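Local coordinates for putative peptidase (Parabacteroides merdae, PDB 4L8K), which probably hydrolyses peptide bonds in proteins or peptides as a serine peptidase of family S41, at residues Trp16-Glu21 with Val263-Cys268; Lys59-Ala62 with His68-Leu71; Tyr181-Lys186 with Asn191-Pro196; Pro252-Ser255 with Trp261-Arg264. All blocks are in the same frame, centred on the assembly; numbering follows the deposited sequence.

Interaction 1 (Trp16-Glu21 with Val263-Cys268). With PO4 (phosphate ion), chain E.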
loop_
_atom_site.group_PDB
_atom_site.type_symbol
_atom_site.label_atom_id
_atom_site.label_comp_id
_atom_site.label_asym_id
_atom_site.label_seq_id
_atom_site.Cartn_x
_atom_site.Cartn_y
_atom_site.Cartn_z
ATOM N N TRP A 16 -23.241 -11.664 -6.359
ATOM C CA TRP A 16 -23.206 -12.306 -5.045
ATOM C C TRP A 16 -22.321 -13.579 -5.084
ATOM O O TRP A 16 -21.515 -13.798 -4.174
ATOM C CB TRP A 16 -24.635 -12.646 -4.548
ATOM C CG TRP A 16 -24.619 -13.155 -3.134
ATOM C CD1 TRP A 16 -24.606 -12.400 -1.996
ATOM C CD2 TRP A 16 -24.385 -14.517 -2.715
ATOM N NE1 TRP A 16 -24.478 -13.214 -0.889
ATOM C CE2 TRP A 16 -24.341 -14.518 -1.303
ATOM C CE3 TRP A 16 -24.297 -15.748 -3.395
ATOM C CZ2 TRP A 16 -24.225 -15.704 -0.556
ATOM C CZ3 TRP A 16 -24.177 -16.918 -2.654
ATOM C CH2 TRP A 16 -24.128 -16.890 -1.255
ATOM N N ARG A 17 -22.486 -14.399 -6.144
ATOM C CA ARG A 17 -21.768 -15.650 -6.381
ATOM C C ARG A 17 -20.268 -15.402 -6.621
ATOM O O ARG A 17 -19.442 -16.134 -6.067
ATOM C CB ARG A 17 -22.383 -16.404 -7.566
ATOM C CG ARG A 17 -22.791 -17.845 -7.238
ATOM C CD ARG A 17 -23.321 -18.586 -8.451
ATOM N NE ARG A 17 -22.369 -19.586 -8.943
ATOM C CZ ARG A 17 -21.434 -19.348 -9.858
ATOM N NH1 ARG A 17 -21.308 -18.135 -10.391
ATOM N NH2 ARG A 17 -20.608 -20.313 -10.238
ATOM N N ILE A 18 -19.919 -14.357 -7.416
ATOM C CA ILE A 18 -18.520 -14.002 -7.693
ATOM C C ILE A 18 -17.808 -13.679 -6.359
ATOM O O ILE A 18 -16.697 -14.165 -6.126
ATOM C CB ILE A 18 -18.389 -12.856 -8.735
ATOM C CG1 ILE A 18 -18.775 -13.362 -10.144
ATOM C CG2 ILE A 18 -16.956 -12.276 -8.748
ATOM C CD1 ILE A 18 -19.087 -12.285 -11.169
HETATM N N MSE A 19 -18.476 -12.891 -5.481
HETATM C CA MSE A 19 -17.952 -12.529 -4.172
HETATM C C MSE A 19 -17.861 -13.745 -3.275
HETATM O O MSE A 19 -16.809 -13.993 -2.685
HETATM C CB MSE A 19 -18.836 -11.462 -3.531
HETATM C CG MSE A 19 -18.595 -10.063 -4.091
HETATM SE SE MSE A 19 -16.970 -9.312 -3.382
HETATM C CE MSE A 19 -17.478 -8.992 -1.541
ATOM N N ASP A 20 -18.951 -14.534 -3.207
ATOM C CA ASP A 20 -19.051 -15.742 -2.375
ATOM C C ASP A 20 -17.917 -16.736 -2.633
ATOM O O ASP A 20 -17.361 -17.290 -1.684
ATOM C CB ASP A 20 -20.396 -16.435 -2.615
ATOM C CG ASP A 20 -20.706 -17.544 -1.636
ATOM O OD1 ASP A 20 -20.747 -17.269 -0.412
ATOM O OD2 ASP A 20 -20.944 -18.679 -2.090
ATOM N N GLU A 21 -17.559 -16.935 -3.904
ATOM C CA GLU A 21 -16.567 -17.918 -4.304
ATOM C C GLU A 21 -15.137 -17.394 -4.401
ATOM O O GLU A 21 -14.215 -18.211 -4.307
ATOM C CB GLU A 21 -16.973 -18.533 -5.654
ATOM C CG GLU A 21 -18.326 -19.246 -5.578
ATOM C CD GLU A 21 -18.932 -19.800 -6.852
ATOM O OE1 GLU A 21 -18.410 -19.528 -7.959
ATOM O OE2 GLU A 21 -19.965 -20.499 -6.735
ATOM N N VAL A 263 -16.456 -6.328 -11.337
ATOM C CA VAL A 263 -16.191 -6.263 -9.900
ATOM C C VAL A 263 -14.709 -6.586 -9.695
ATOM O O VAL A 263 -14.186 -7.492 -10.333
ATOM C CB VAL A 263 -17.114 -7.175 -9.052
ATOM C CG1 VAL A 263 -17.022 -8.653 -9.468
ATOM C CG2 VAL A 263 -16.848 -6.993 -7.558
ATOM N N ARG A 264 -14.032 -5.819 -8.841
ATOM C CA ARG A 264 -12.622 -6.036 -8.529
ATOM C C ARG A 264 -12.429 -5.998 -7.016
ATOM O O ARG A 264 -13.200 -5.327 -6.305
ATOM C CB ARG A 264 -11.695 -5.006 -9.238
ATOM C CG ARG A 264 -11.863 -3.544 -8.806
ATOM C CD ARG A 264 -10.937 -3.116 -7.667
ATOM N NE ARG A 264 -9.535 -2.980 -8.082
ATOM C CZ ARG A 264 -8.483 -3.280 -7.318
ATOM N NH1 ARG A 264 -8.656 -3.750 -6.083
ATOM N NH2 ARG A 264 -7.250 -3.099 -7.776
ATOM N N PHE A 265 -11.398 -6.734 -6.550
ATOM C CA PHE A 265 -10.947 -6.841 -5.166
ATOM C C PHE A 265 -9.579 -7.566 -5.145
ATOM O O PHE A 265 -9.086 -7.977 -6.204
ATOM C CB PHE A 265 -11.995 -7.541 -4.266
ATOM C CG PHE A 265 -12.703 -8.751 -4.833
ATOM C CD1 PHE A 265 -12.165 -10.027 -4.682
ATOM C CD2 PHE A 265 -13.955 -8.629 -5.435
ATOM C CE1 PHE A 265 -12.865 -11.158 -5.123
ATOM C CE2 PHE A 265 -14.624 -9.751 -5.932
ATOM C CZ PHE A 265 -14.096 -11.012 -5.736
ATOM N N SER A 266 -8.951 -7.694 -3.963
ATOM C CA SER A 266 -7.667 -8.396 -3.847
ATOM C C SER A 266 -7.865 -9.880 -4.133
ATOM O O SER A 266 -8.807 -10.491 -3.615
ATOM C CB SER A 266 -7.068 -8.185 -2.469
ATOM O OG SER A 266 -6.883 -6.796 -2.283
ATOM N N ALA A 267 -7.029 -10.431 -5.019
ATOM C CA ALA A 267 -7.145 -11.821 -5.453
ATOM C C ALA A 267 -6.549 -12.804 -4.484
ATOM O O ALA A 267 -7.031 -13.947 -4.400
ATOM C CB ALA A 267 -6.466 -12.008 -6.806
ATOM N N CYS A 268 -5.470 -12.408 -3.790
ATOM C CA CYS A 268 -4.756 -13.337 -2.916
ATOM C C CYS A 268 -4.397 -12.723 -1.559
ATOM O O CYS A 268 -3.814 -11.640 -1.529
ATOM C CB CYS A 268 -3.490 -13.845 -3.607
ATOM S SG CYS A 268 -3.675 -14.224 -5.369
HETATM P P PO4 E . -5.181 -4.640 -4.683
HETATM O O1 PO4 E . -5.546 -6.095 -4.453
HETATM O O2 PO4 E . -4.042 -4.243 -3.690
HETATM O O3 PO4 E . -4.708 -4.463 -6.149
HETATM O O4 PO4 E . -6.418 -3.758 -4.397
#

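Interaction 2 (Lys59-Ala62 with His68-Leu71). With PO4 (phosphate ion), chain E.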
loop_
_atom_site.group_PDB
_atom_site.type_symbol
_atom_site.label_atom_id
_atom_site.label_comp_id
_atom_site.label_asym_id
_atom_site.label_seq_id
_atom_site.Cartn_x
_atom_site.Cartn_y
_atom_site.Cartn_z
ATOM N N LYS A 59 -23.950 -0.916 -2.690
ATOM C CA LYS A 59 -24.233 -0.968 -1.248
ATOM C C LYS A 59 -23.980 -2.362 -0.703
ATOM O O LYS A 59 -23.474 -2.505 0.417
ATOM C CB LYS A 59 -25.675 -0.550 -0.949
ATOM C CG LYS A 59 -25.835 0.939 -0.781
ATOM C CD LYS A 59 -27.282 1.400 -1.007
ATOM C CE LYS A 59 -27.371 2.916 -1.113
ATOM N NZ LYS A 59 -27.082 3.608 0.185
HETATM N N MSE A 60 -24.303 -3.390 -1.515
HETATM C CA MSE A 60 -24.063 -4.801 -1.187
HETATM C C MSE A 60 -22.577 -5.062 -1.041
HETATM O O MSE A 60 -22.183 -5.724 -0.084
HETATM C CB MSE A 60 -24.655 -5.729 -2.241
HETATM C CG MSE A 60 -24.720 -7.161 -1.768
HETATM SE SE MSE A 60 -25.461 -8.407 -3.053
HETATM C CE MSE A 60 -23.955 -8.578 -4.216
ATOM N N LEU A 61 -21.741 -4.524 -1.967
ATOM C CA LEU A 61 -20.289 -4.706 -1.860
ATOM C C LEU A 61 -19.743 -3.936 -0.665
ATOM O O LEU A 61 -18.869 -4.447 0.020
ATOM C CB LEU A 61 -19.537 -4.310 -3.141
ATOM C CG LEU A 61 -19.904 -5.065 -4.431
ATOM C CD1 LEU A 61 -19.010 -4.607 -5.561
ATOM C CD2 LEU A 61 -19.767 -6.594 -4.273
ATOM N N ALA A 62 -20.324 -2.766 -0.355
ATOM C CA ALA A 62 -19.878 -1.954 0.784
ATOM C C ALA A 62 -20.163 -2.649 2.143
ATOM O O ALA A 62 -19.626 -2.231 3.161
ATOM C CB ALA A 62 -20.507 -0.576 0.732
ATOM N N HIS A 68 -10.591 -1.858 -1.124
ATOM C CA HIS A 68 -10.027 -2.520 -2.302
ATOM C C HIS A 68 -11.097 -3.143 -3.186
ATOM O O HIS A 68 -10.751 -3.635 -4.243
ATOM C CB HIS A 68 -8.945 -3.551 -1.883
ATOM C CG HIS A 68 -7.754 -2.836 -1.316
ATOM N ND1 HIS A 68 -6.816 -2.237 -2.149
ATOM C CD2 HIS A 68 -7.508 -2.446 -0.041
ATOM C CE1 HIS A 68 -5.985 -1.575 -1.347
ATOM N NE2 HIS A 68 -6.351 -1.679 -0.073
ATOM N N THR A 69 -12.376 -3.069 -2.796
ATOM C CA THR A 69 -13.494 -3.626 -3.552
ATOM C C THR A 69 -14.241 -2.512 -4.285
ATOM O O THR A 69 -14.580 -1.490 -3.675
ATOM C CB THR A 69 -14.420 -4.452 -2.626
ATOM O OG1 THR A 69 -13.711 -5.620 -2.222
ATOM C CG2 THR A 69 -15.726 -4.873 -3.299
ATOM N N ASN A 70 -14.513 -2.732 -5.593
ATOM C CA ASN A 70 -15.245 -1.781 -6.438
ATOM C C ASN A 70 -16.124 -2.470 -7.480
ATOM O O ASN A 70 -15.749 -3.498 -8.037
ATOM C CB ASN A 70 -14.261 -0.843 -7.186
ATOM C CG ASN A 70 -13.267 -0.151 -6.284
ATOM O OD1 ASN A 70 -12.148 -0.632 -6.082
ATOM N ND2 ASN A 70 -13.662 0.968 -5.688
ATOM N N LEU A 71 -17.262 -1.856 -7.780
ATOM C CA LEU A 71 -18.166 -2.255 -8.859
ATOM C C LEU A 71 -17.992 -1.196 -9.939
ATOM O O LEU A 71 -18.097 -0.005 -9.631
ATOM C CB LEU A 71 -19.636 -2.374 -8.392
ATOM C CG LEU A 71 -20.656 -2.857 -9.446
ATOM C CD1 LEU A 71 -20.408 -4.315 -9.856
ATOM C CD2 LEU A 71 -22.078 -2.712 -8.912
HETATM P P PO4 E . -5.181 -4.640 -4.683
HETATM O O1 PO4 E . -5.546 -6.095 -4.453
HETATM O O2 PO4 E . -4.042 -4.243 -3.690
HETATM O O3 PO4 E . -4.708 -4.463 -6.149
HETATM O O4 PO4 E . -6.418 -3.758 -4.397
#

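Interaction 3 (Tyr181-Lys186 with Asn191-Pro196)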
loop_
_atom_site.group_PDB
_atom_site.type_symbol
_atom_site.label_atom_id
_atom_site.label_comp_id
_atom_site.label_asym_id
_atom_site.label_seq_id
_atom_site.Cartn_x
_atom_site.Cartn_y
_atom_site.Cartn_z
ATOM N N TYR A 181 4.555 -14.632 2.817
ATOM C CA TYR A 181 3.854 -15.727 2.158
ATOM C C TYR A 181 2.692 -15.244 1.321
ATOM O O TYR A 181 2.125 -14.173 1.586
ATOM C CB TYR A 181 3.291 -16.723 3.215
ATOM C CG TYR A 181 4.320 -17.322 4.150
ATOM C CD1 TYR A 181 4.683 -16.675 5.325
ATOM C CD2 TYR A 181 4.862 -18.589 3.909
ATOM C CE1 TYR A 181 5.634 -17.219 6.190
ATOM C CE2 TYR A 181 5.795 -19.156 4.783
ATOM C CZ TYR A 181 6.183 -18.461 5.919
ATOM O OH TYR A 181 7.083 -19.011 6.792
ATOM N N THR A 182 2.290 -16.082 0.347
ATOM C CA THR A 182 1.092 -15.858 -0.467
ATOM C C THR A 182 0.220 -17.108 -0.366
ATOM O O THR A 182 0.729 -18.206 -0.184
ATOM C CB THR A 182 1.415 -15.483 -1.937
ATOM O OG1 THR A 182 2.188 -16.522 -2.549
ATOM C CG2 THR A 182 2.145 -14.132 -2.067
ATOM N N GLN A 183 -1.089 -16.924 -0.446
ATOM C CA GLN A 183 -2.108 -17.973 -0.476
ATOM C C GLN A 183 -3.003 -17.687 -1.640
ATOM O O GLN A 183 -3.159 -16.525 -1.983
ATOM C CB GLN A 183 -2.943 -17.972 0.811
ATOM C CG GLN A 183 -2.221 -18.449 2.033
ATOM C CD GLN A 183 -3.198 -18.639 3.152
ATOM O OE1 GLN A 183 -3.580 -17.693 3.832
ATOM N NE2 GLN A 183 -3.619 -19.873 3.377
ATOM N N TYR A 184 -3.619 -18.689 -2.245
ATOM C CA TYR A 184 -4.564 -18.359 -3.299
ATOM C C TYR A 184 -5.830 -19.192 -3.103
ATOM O O TYR A 184 -5.800 -20.232 -2.436
ATOM C CB TYR A 184 -3.960 -18.455 -4.711
ATOM C CG TYR A 184 -3.629 -19.841 -5.214
ATOM C CD1 TYR A 184 -2.360 -20.384 -5.034
ATOM C CD2 TYR A 184 -4.542 -20.559 -5.984
ATOM C CE1 TYR A 184 -2.027 -21.634 -5.556
ATOM C CE2 TYR A 184 -4.225 -21.812 -6.502
ATOM C CZ TYR A 184 -2.964 -22.347 -6.287
ATOM O OH TYR A 184 -2.658 -23.596 -6.779
ATOM N N LYS A 185 -6.962 -18.656 -3.573
ATOM C CA LYS A 185 -8.262 -19.297 -3.437
ATOM C C LYS A 185 -8.221 -20.626 -4.184
ATOM O O LYS A 185 -7.956 -20.643 -5.389
ATOM C CB LYS A 185 -9.377 -18.367 -3.944
ATOM C CG LYS A 185 -10.733 -18.676 -3.332
ATOM C CD LYS A 185 -10.938 -17.951 -2.022
ATOM C CE LYS A 185 -11.890 -18.656 -1.101
ATOM N NZ LYS A 185 -13.253 -18.840 -1.695
ATOM N N LYS A 186 -8.354 -21.734 -3.424
ATOM C CA LYS A 186 -8.314 -23.113 -3.906
ATOM C C LYS A 186 -9.728 -23.578 -4.358
ATOM O O LYS A 186 -9.854 -24.348 -5.318
ATOM C CB LYS A 186 -7.777 -24.023 -2.777
ATOM C CG LYS A 186 -7.127 -25.321 -3.223
ATOM C CD LYS A 186 -6.385 -26.029 -2.066
ATOM C CE LYS A 186 -7.292 -26.774 -1.107
ATOM N NZ LYS A 186 -7.448 -26.066 0.195
ATOM N N ASN A 191 -12.855 -20.026 3.328
ATOM C CA ASN A 191 -11.534 -20.285 3.909
ATOM C C ASN A 191 -10.802 -21.394 3.152
ATOM O O ASN A 191 -9.832 -21.940 3.668
ATOM C CB ASN A 191 -11.662 -20.615 5.404
ATOM C CG ASN A 191 -11.676 -19.370 6.269
ATOM O OD1 ASN A 191 -10.680 -18.629 6.365
ATOM N ND2 ASN A 191 -12.809 -19.105 6.909
ATOM N N ASP A 192 -11.225 -21.678 1.907
ATOM C CA ASP A 192 -10.598 -22.710 1.096
ATOM C C ASP A 192 -9.395 -22.146 0.347
ATOM O O ASP A 192 -9.458 -21.852 -0.851
ATOM C CB ASP A 192 -11.599 -23.371 0.141
ATOM C CG ASP A 192 -11.147 -24.768 -0.262
ATOM O OD1 ASP A 192 -11.172 -25.676 0.608
ATOM O OD2 ASP A 192 -10.715 -24.942 -1.421
ATOM N N PHE A 193 -8.279 -22.001 1.071
ATOM C CA PHE A 193 -7.035 -21.475 0.501
ATOM C C PHE A 193 -5.990 -22.550 0.415
ATOM O O PHE A 193 -6.045 -23.543 1.145
ATOM C CB PHE A 193 -6.479 -20.287 1.330
ATOM C CG PHE A 193 -7.394 -19.091 1.377
ATOM C CD1 PHE A 193 -7.421 -18.173 0.331
ATOM C CD2 PHE A 193 -8.235 -18.885 2.461
ATOM C CE1 PHE A 193 -8.312 -17.103 0.344
ATOM C CE2 PHE A 193 -9.115 -17.807 2.485
ATOM C CZ PHE A 193 -9.158 -16.930 1.419
ATOM N N THR A 194 -5.016 -22.338 -0.467
ATOM C CA THR A 194 -3.838 -23.187 -0.566
ATOM C C THR A 194 -2.955 -22.854 0.650
ATOM O O THR A 194 -3.168 -21.822 1.296
ATOM C CB THR A 194 -3.124 -22.942 -1.908
ATOM O OG1 THR A 194 -2.625 -21.605 -1.966
ATOM C CG2 THR A 194 -4.023 -23.188 -3.086
ATOM N N GLN A 195 -1.982 -23.718 0.963
ATOM C CA GLN A 195 -1.052 -23.515 2.071
ATOM C C GLN A 195 -0.152 -22.310 1.792
ATOM O O GLN A 195 0.155 -22.048 0.624
ATOM C CB GLN A 195 -0.219 -24.779 2.304
ATOM C CG GLN A 195 -0.978 -25.863 3.073
ATOM C CD GLN A 195 -0.923 -25.642 4.567
ATOM O OE1 GLN A 195 -1.932 -25.347 5.213
ATOM N NE2 GLN A 195 0.260 -25.774 5.155
ATOM N N PRO A 196 0.212 -21.515 2.831
ATOM C CA PRO A 196 1.081 -20.335 2.599
ATOM C C PRO A 196 2.358 -20.684 1.833
ATOM O O PRO A 196 3.070 -21.612 2.198
ATOM C CB PRO A 196 1.389 -19.844 4.012
ATOM C CG PRO A 196 0.230 -20.342 4.842
ATOM C CD PRO A 196 -0.096 -21.676 4.270
HETATM O O HOH W 1 0.066 -20.918 -1.843
#

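Interaction 4 (Pro252-Ser255 with Trp261-Arg264). With PO4 (phosphate ion), chain E.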
loop_
_atom_site.group_PDB
_atom_site.type_symbol
_atom_site.label_atom_id
_atom_site.label_comp_id
_atom_site.label_asym_id
_atom_site.label_seq_id
_atom_site.Cartn_x
_atom_site.Cartn_y
_atom_site.Cartn_z
ATOM N N PRO A 252 -4.699 -7.912 -8.004
ATOM C CA PRO A 252 -6.176 -7.857 -8.039
ATOM C C PRO A 252 -6.866 -9.017 -8.763
ATOM O O PRO A 252 -6.310 -9.655 -9.665
ATOM C CB PRO A 252 -6.459 -6.556 -8.798
ATOM C CG PRO A 252 -5.264 -6.358 -9.684
ATOM C CD PRO A 252 -4.094 -7.071 -9.067
ATOM N N PHE A 253 -8.106 -9.264 -8.346
ATOM C CA PHE A 253 -9.074 -10.144 -8.970
ATOM C C PHE A 253 -10.060 -9.248 -9.675
ATOM O O PHE A 253 -10.426 -8.189 -9.163
ATOM C CB PHE A 253 -9.787 -11.063 -7.945
ATOM C CG PHE A 253 -10.934 -11.879 -8.505
ATOM C CD1 PHE A 253 -10.707 -13.115 -9.095
ATOM C CD2 PHE A 253 -12.232 -11.373 -8.515
ATOM C CE1 PHE A 253 -11.763 -13.854 -9.640
ATOM C CE2 PHE A 253 -13.289 -12.108 -9.075
ATOM C CZ PHE A 253 -13.045 -13.341 -9.639
ATOM N N SER A 254 -10.470 -9.643 -10.856
ATOM C CA SER A 254 -11.470 -8.935 -11.622
ATOM C C SER A 254 -12.302 -9.920 -12.398
ATOM O O SER A 254 -11.756 -10.892 -12.923
ATOM C CB SER A 254 -10.838 -7.914 -12.547
ATOM O OG SER A 254 -11.765 -6.847 -12.690
ATOM N N SER A 255 -13.634 -9.708 -12.421
ATOM C CA SER A 255 -14.588 -10.535 -13.150
ATOM C C SER A 255 -15.685 -9.650 -13.712
ATOM O O SER A 255 -16.041 -8.639 -13.103
ATOM C CB SER A 255 -15.187 -11.599 -12.237
ATOM O OG SER A 255 -15.954 -12.523 -12.992
ATOM N N TRP A 261 -20.666 -5.005 -16.519
ATOM C CA TRP A 261 -19.975 -4.306 -15.436
ATOM C C TRP A 261 -18.901 -5.218 -14.895
ATOM O O TRP A 261 -18.955 -6.430 -15.122
ATOM C CB TRP A 261 -20.922 -3.905 -14.286
ATOM C CG TRP A 261 -22.093 -3.038 -14.636
ATOM C CD1 TRP A 261 -22.305 -2.359 -15.801
ATOM C CD2 TRP A 261 -23.228 -2.774 -13.804
ATOM N NE1 TRP A 261 -23.509 -1.699 -15.751
ATOM C CE2 TRP A 261 -24.102 -1.940 -14.537
ATOM C CE3 TRP A 261 -23.621 -3.204 -12.526
ATOM C CZ2 TRP A 261 -25.328 -1.487 -14.013
ATOM C CZ3 TRP A 261 -24.837 -2.765 -12.017
ATOM C CH2 TRP A 261 -25.680 -1.929 -12.763
ATOM N N SER A 262 -17.951 -4.674 -14.159
ATOM C CA SER A 262 -16.963 -5.553 -13.588
ATOM C C SER A 262 -16.829 -5.290 -12.083
ATOM O O SER A 262 -17.162 -4.214 -11.607
ATOM C CB SER A 262 -15.632 -5.444 -14.328
ATOM O OG SER A 262 -14.944 -4.258 -13.979
ATOM N N VAL A 263 -16.456 -6.328 -11.337
ATOM C CA VAL A 263 -16.191 -6.263 -9.900
ATOM C C VAL A 263 -14.709 -6.586 -9.695
ATOM O O VAL A 263 -14.186 -7.492 -10.333
ATOM C CB VAL A 263 -17.114 -7.175 -9.052
ATOM C CG1 VAL A 263 -17.022 -8.653 -9.468
ATOM C CG2 VAL A 263 -16.848 -6.993 -7.558
ATOM N N ARG A 264 -14.032 -5.819 -8.841
ATOM C CA ARG A 264 -12.622 -6.036 -8.529
ATOM C C ARG A 264 -12.429 -5.998 -7.016
ATOM O O ARG A 264 -13.200 -5.327 -6.305
ATOM C CB ARG A 264 -11.695 -5.006 -9.238
ATOM C CG ARG A 264 -11.863 -3.544 -8.806
ATOM C CD ARG A 264 -10.937 -3.116 -7.667
ATOM N NE ARG A 264 -9.535 -2.980 -8.082
ATOM C CZ ARG A 264 -8.483 -3.280 -7.318
ATOM N NH1 ARG A 264 -8.656 -3.750 -6.083
ATOM N NH2 ARG A 264 -7.250 -3.099 -7.776
HETATM P P PO4 E . -5.181 -4.640 -4.683
HETATM O O1 PO4 E . -5.546 -6.095 -4.453
HETATM O O2 PO4 E . -4.042 -4.243 -3.690
HETATM O O3 PO4 E . -4.708 -4.463 -6.149
HETATM O O4 PO4 E . -6.418 -3.758 -4.397
#

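Interaction 1 (Trp16-Glu21 with Val263-Cys268)
Ile-18 and Met-19 form a shallow notch on helix 8-22, and the Phe-265 ring pushes its outer end into it. Met-19 supplies one wall: SE lies 3.5 Å from Phe-265 CE2 and 4.1 Å from the ring centroid, 37° off the ring normal, an oblique Met-aromatic contact. CG set beside the backbone N and a bend at chi2 (-76°) bring the selenium to the ring. Ile-18 supplies the other wall with both backbone and side chain. Its carbonyl O is 4.1 Å from Phe-265 CZ at the ring edge, near the ring plane, while CG2 is 4.3 Å from the same CZ. That methyl is a bump in turn: standing anti to its own backbone N, it reaches the strand and rests against Val-263 CG1 at 3.7 Å, the two branched chains lying alongside and pointing opposite ways. Val-263 CG2 lies in plane at the edge of the Phe-265 ring, so valine and phenylalanine make one continuous apolar ridge. Phe-253 stacks on the Phe-265 ring, Tyr-23 meets it edge to face, and Leu-61 of helix 50-61 packs against both Met-19 and Val-263. On strand 262-266 the next residue, Ser-266, has its OG 2.6 Å from phosphate O1, with Glu-279 as another hydrogen-bonding partner. Helix segment 16-21 and strand segment 263-266 run nearly parallel, 12° apart, with axes 10.2 Å from each other: helix-on-sheet packing, a helix lying on one face of a small antiparallel sheet through interdigitated apolar side chains.

Interaction 2 (Lys59-Ala62 with His68-Leu71)
The apolar core between helix 50-61 and strand 70-72, just behind a phosphate-filled pocket that probably belongs to the active-site cleft of this S41 peptidase, is where Leu-61 meets Thr-69 and Leu-71. Leu-61 touches at two levels. Near its root, CB is 3.9 Å from the methyl CG2 of Thr-69; further out, the CD1 branch reaches across to Leu-71 CB at 3.7 Å and passes 3.9 Å from Leu-71 N and 4.1 Å from Asn-70 C, so this methyl lies against the strand backbone as well as on a side chain. The two leucines cross at about a right angle. Thr-69 is split between two environments: CG2, anti to its backbone N, faces the leucine, whereas OG1, on the other branch, is hydrogen-bonded to Asp-66 OD2. Asp-66 OD1 accepts the backbone N-H of His-68, so one carboxylate bridges two successive residues. His-68 carries the polar end of the segment. Its ND1 donates to phosphate O4 at 2.7 Å along a bent path, the angle at hydrogen being 133°, and the oxygen sits at the ring edge near the ring plane. The far nitrogen, NE2, bonds to the carbonyl of Gly-246, and the Trp-83 ring meets the imidazole at about 90°, so the ring is held on several sides. Within the fold, Leu-61 also packs on Leu-15 of helix 8-22 and on Val-263, while strand 70-72 forms one edge of the three-stranded antiparallel sheet, tied to the central strand 262-266 by a backbone hydrogen bond between Asn-70 and Arg-264.

Interaction 3 (Tyr181-Lys186 with Asn191-Pro196)
Tyr-184 and Thr-194 interlock through both branches of the threonine. CG2 sits over the centre of the Tyr-184 ring, 3.5 Å from the centroid and 12° off the normal, a CH-pi contact, while OG1 accepts the Tyr-184 backbone N-H at 3.1 Å. Thr-194 N donates to Tyr-184 O. Tyr-184 CG stands between its backbone N and carbonyl carbon (chi1 69°), which folds the ring back over the threonine methyl. Gln-183, extended beyond CG, turns its amide so that NE2 gives a 2.9 Å bond to Thr-194 O, close to the amide plane and nearly straight on to the carbonyl. Lys-186 bends late, at chi3 and chi4, bringing NZ 3.0 Å from Phe-193 O from above the carbonyl plane; Asp-192 OD1, 3.8 Å from NZ, adds a long salt bridge. Lys-186 N also donates to Asp-192 O, where the chain makes an inverse gamma turn. Lys-185, bent at chi2, lays CE over one face of the Phe-193 ring, with CD 3.6 Å from CE1, and its NZ binds carbonyls of Gly-187, Gly-189 and Glu-21. Tyr-181 CD2 meets Pro-196 CB at 3.7 Å. A water joins Thr-182 O, Thr-194 OG1 and Gln-195 O. These bonds, with a single bridge between Lys-185 and Phe-193, carry the pairing of 177-182 with 197-201 past the regular strands; strand 270-271 flanks 177-182, and Lys-185 reaches the end of helix 8-22.

Interaction 4 (Pro252-Ser255 with Trp261-Arg264)
Segments 252-255 and 262-264 run antiparallel, axes 4.8 Å apart at 163°, with Ser-255 and Val-263 as a hydrogen-bonded pair (Ser-255 N to Val-263 O 3.1 Å, Val-263 N to Ser-255 O 2.9 Å) and Ser-254 and Arg-264 as the adjoining non-hydrogen-bonded pair. Val-263 O is approached from several quarters, since Ser-254 OG adds a weak 3.4 Å bond to it. Ser-254 and Arg-264 share one face of the sheet. There the arginine turns twice, at chi2 and chi3, after leaving the backbone with CG flanked by both N and C (chi1 65°), and this carries its guanidinium along Pro-252. The proline CB lies over one guanidinium face, 3.7 Å from NH2. The edge of the group points at the phosphate: NH1 donates to O4 at 2.8 Å, with 160° at hydrogen, and NH2 adds a weak bond to O3 at 3.3 Å, the phosphorus lying in the guanidinium plane. NH1 also bonds to the carbonyl of His-68, so the backbone O of this residue, whose ring binds the same ion, also helps to hold the guanidinium; Ser-223, Ser-249 and Gly-250 bind the phosphate as well. The other face bears Ser-255 and Val-263 and is packed by helix 8-22, Ile-18 lying on Ser-255 and Leu-15 on Val-263. Together the two segments form the beta hairpin of strands 252-256 and 262-266, and strand 70-72 completes the three-stranded sheet beyond 262-266.

Overall arrangement
Interactions 1, 2 and 4 belong to one small layer: all three reach the antiparallel sheet 70-72, 262-266, 252-256, and their centres lie 7 to 10 Å apart. Interactions 1 and 2 are buried, apolar contacts of helices 8-22 and 50-61 with that sheet, and they touch where Met-19 meets Leu-61. Interaction 4, partly buried, is the backbone-bonded hairpin itself and shares Val-263 and Arg-264 with interaction 1. All three also reach the same phosphate by their polar ends. Interaction 3 differs: a surface contact rich in hydrogen bonds, centred about 22 Å from interaction 2, but tied to interaction 1 through Lys-185 and Glu-21.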